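Local coordinates for HMG-CoA Lyase (Bacillus subtilis subsp. subtilis, PDB 1YDO), which is an HMG-CoA lyase-type protein of the HMGL-like family with a TIM-barrel fold, assembled as two chains, at residues A251-V256 with L288-L293. Residues are numbered along the deposited sequence; the frame is centred on the assembly and turned at random.
Sequences ATEDIV and LPSRNL
Asp254 presents its carboxylate end-on to the start of helix 291-296 and takes two consecutive backbone amides, one on each oxygen. Arg291 N gives to Asp254 OD1 at 3.2 Å and Asn292 N to Asp254 OD2 at 3.0 Å, both nearly straight (166° and 167°) and both on syn lone pairs, so the group is held as a fork. With CG beside its own backbone N (chi1 -69°), the side chain leaves helix 252-261 in its first turn and reaches across to the other helix.

Next to it, Ser290 is the N-cap of 291-296. Its OG, anti to the backbone N, accepts from Leu293 N (3.1 Å) and donates to Glu253 OE1 (2.7 Å), meeting that oxygen from above the carboxylate plane. Glu253 bends at chi2 to get there; its OE2 accepts a hydrogen bond from Gly235 N, and helix 270-284 packs against its side chain. Ala251 CB packs against Ser290 CB at 3.8 Å. Both segments follow the last barrel strand in the chain, and the contact joins the first turn of helix 252-261 to the start of the short last helix, 291-296, close to the second subunit, whose Asp210 makes a long, weak ion pair with Arg291.

Buried Asp254 thus faces N-H groups at a helix N-terminus, whose dipole would probably favour its negative charge, while Glu253 is held by a hydroxyl and Gly235 N.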
loop_
_atom_site.group_PDB
_atom_site.type_symbol
_atom_site.label_atom_id
_atom_site.label_comp_id
_atom_site.label_asym_id
_atom_site.label_seq_id
_atom_site.Cartn_x
_atom_site.Cartn_y
_atom_site.Cartn_z
ATOM N N ALA A 251 -5.742 -5.168 -4.005
ATOM C CA ALA A 251 -7.170 -5.250 -3.764
ATOM C C ALA A 251 -7.915 -4.287 -4.676
ATOM O O ALA A 251 -7.723 -3.079 -4.594
ATOM C CB ALA A 251 -7.457 -4.918 -2.324
ATOM N N THR A 252 -8.770 -4.821 -5.536
ATOM C CA THR A 252 -9.539 -3.996 -6.456
ATOM C C THR A 252 -10.158 -2.778 -5.793
ATOM O O THR A 252 -10.059 -1.685 -6.321
ATOM C CB THR A 252 -10.672 -4.791 -7.107
ATOM O OG1 THR A 252 -10.122 -5.907 -7.818
ATOM C CG2 THR A 252 -11.447 -3.912 -8.072
ATOM N N GLU A 253 -10.815 -2.960 -4.656
ATOM C CA GLU A 253 -11.442 -1.835 -3.994
ATOM C C GLU A 253 -10.420 -0.793 -3.576
ATOM O O GLU A 253 -10.687 0.402 -3.656
ATOM C CB GLU A 253 -12.262 -2.293 -2.791
ATOM C CG GLU A 253 -11.509 -3.162 -1.804
ATOM C CD GLU A 253 -11.416 -4.606 -2.241
ATOM O OE1 GLU A 253 -11.373 -5.498 -1.363
ATOM O OE2 GLU A 253 -11.395 -4.857 -3.460
ATOM N N ASP A 254 -9.245 -1.223 -3.139
ATOM C CA ASP A 254 -8.215 -0.265 -2.742
ATOM C C ASP A 254 -7.800 0.559 -3.951
ATOM O O ASP A 254 -7.517 1.748 -3.847
ATOM C CB ASP A 254 -7.000 -1.007 -2.186
ATOM C CG ASP A 254 -7.286 -1.677 -0.867
ATOM O OD1 ASP A 254 -6.524 -2.594 -0.484
ATOM O OD2 ASP A 254 -8.273 -1.279 -0.206
ATOM N N ILE A 255 -7.759 -0.102 -5.096
ATOM C CA ILE A 255 -7.384 0.548 -6.327
ATOM C C ILE A 255 -8.475 1.514 -6.738
ATOM O O ILE A 255 -8.196 2.649 -7.102
ATOM C CB ILE A 255 -7.176 -0.466 -7.443
ATOM C CG1 ILE A 255 -6.008 -1.364 -7.084
ATOM C CG2 ILE A 255 -6.951 0.245 -8.748
ATOM C CD1 ILE A 255 -5.708 -2.372 -8.125
ATOM N N VAL A 256 -9.716 1.057 -6.679
ATOM C CA VAL A 256 -10.850 1.883 -7.060
ATOM C C VAL A 256 -10.961 3.072 -6.127
ATOM O O VAL A 256 -11.237 4.185 -6.568
ATOM C CB VAL A 256 -12.173 1.098 -6.993
ATOM C CG1 VAL A 256 -13.333 2.021 -7.260
ATOM C CG2 VAL A 256 -12.155 -0.029 -8.007
ATOM N N LEU A 288 -9.359 -11.183 4.279
ATOM C CA LEU A 288 -8.629 -10.775 3.090
ATOM C C LEU A 288 -7.788 -9.559 3.409
ATOM O O LEU A 288 -8.162 -8.728 4.236
ATOM C CB LEU A 288 -9.593 -10.445 1.969
ATOM C CG LEU A 288 -10.048 -11.615 1.081
ATOM C CD1 LEU A 288 -9.884 -12.957 1.777
ATOM C CD2 LEU A 288 -11.497 -11.375 0.688
ATOM N N PRO A 289 -6.642 -9.427 2.734
ATOM C CA PRO A 289 -5.710 -8.312 2.930
ATOM C C PRO A 289 -6.226 -6.896 2.635
ATOM O O PRO A 289 -5.633 -5.909 3.081
ATOM C CB PRO A 289 -4.538 -8.694 2.028
ATOM C CG PRO A 289 -5.189 -9.489 0.941
ATOM C CD PRO A 289 -6.130 -10.359 1.714
ATOM N N SER A 290 -7.332 -6.808 1.902
ATOM C CA SER A 290 -7.905 -5.524 1.521
ATOM C C SER A 290 -8.043 -4.551 2.683
ATOM O O SER A 290 -8.625 -4.884 3.700
ATOM C CB SER A 290 -9.270 -5.729 0.879
ATOM O OG SER A 290 -9.863 -4.470 0.631
ATOM N N ARG A 291 -7.511 -3.344 2.514
ATOM C CA ARG A 291 -7.580 -2.333 3.546
ATOM C C ARG A 291 -8.972 -1.732 3.622
ATOM O O ARG A 291 -9.524 -1.604 4.708
ATOM C CB ARG A 291 -6.588 -1.207 3.286
ATOM C CG ARG A 291 -5.140 -1.626 3.207
ATOM C CD ARG A 291 -4.640 -2.245 4.491
ATOM N NE ARG A 291 -3.195 -2.404 4.441
ATOM C CZ ARG A 291 -2.485 -3.075 5.340
ATOM N NH1 ARG A 291 -3.098 -3.658 6.367
ATOM N NH2 ARG A 291 -1.165 -3.157 5.213
ATOM N N ASN A 292 -9.547 -1.346 2.486
ATOM C CA ASN A 292 -10.884 -0.757 2.527
ATOM C C ASN A 292 -11.947 -1.744 2.965
ATOM O O ASN A 292 -12.979 -1.355 3.506
ATOM C CB ASN A 292 -11.276 -0.149 1.184
ATOM C CG ASN A 292 -10.655 1.227 0.970
ATOM O OD1 ASN A 292 -9.503 1.337 0.556
ATOM N ND2 ASN A 292 -11.413 2.283 1.278
ATOM N N LEU A 293 -11.707 -3.027 2.735
ATOM C CA LEU A 293 -12.679 -3.999 3.163
ATOM C C LEU A 293 -12.750 -3.934 4.681
ATOM O O LEU A 293 -13.835 -3.993 5.256
ATOM C CB LEU A 293 -12.284 -5.403 2.723
ATOM C CG LEU A 293 -13.232 -6.516 3.188
ATOM C CD1 LEU A 293 -14.629 -6.307 2.613
ATOM C CD2 LEU A 293 -12.692 -7.864 2.740
#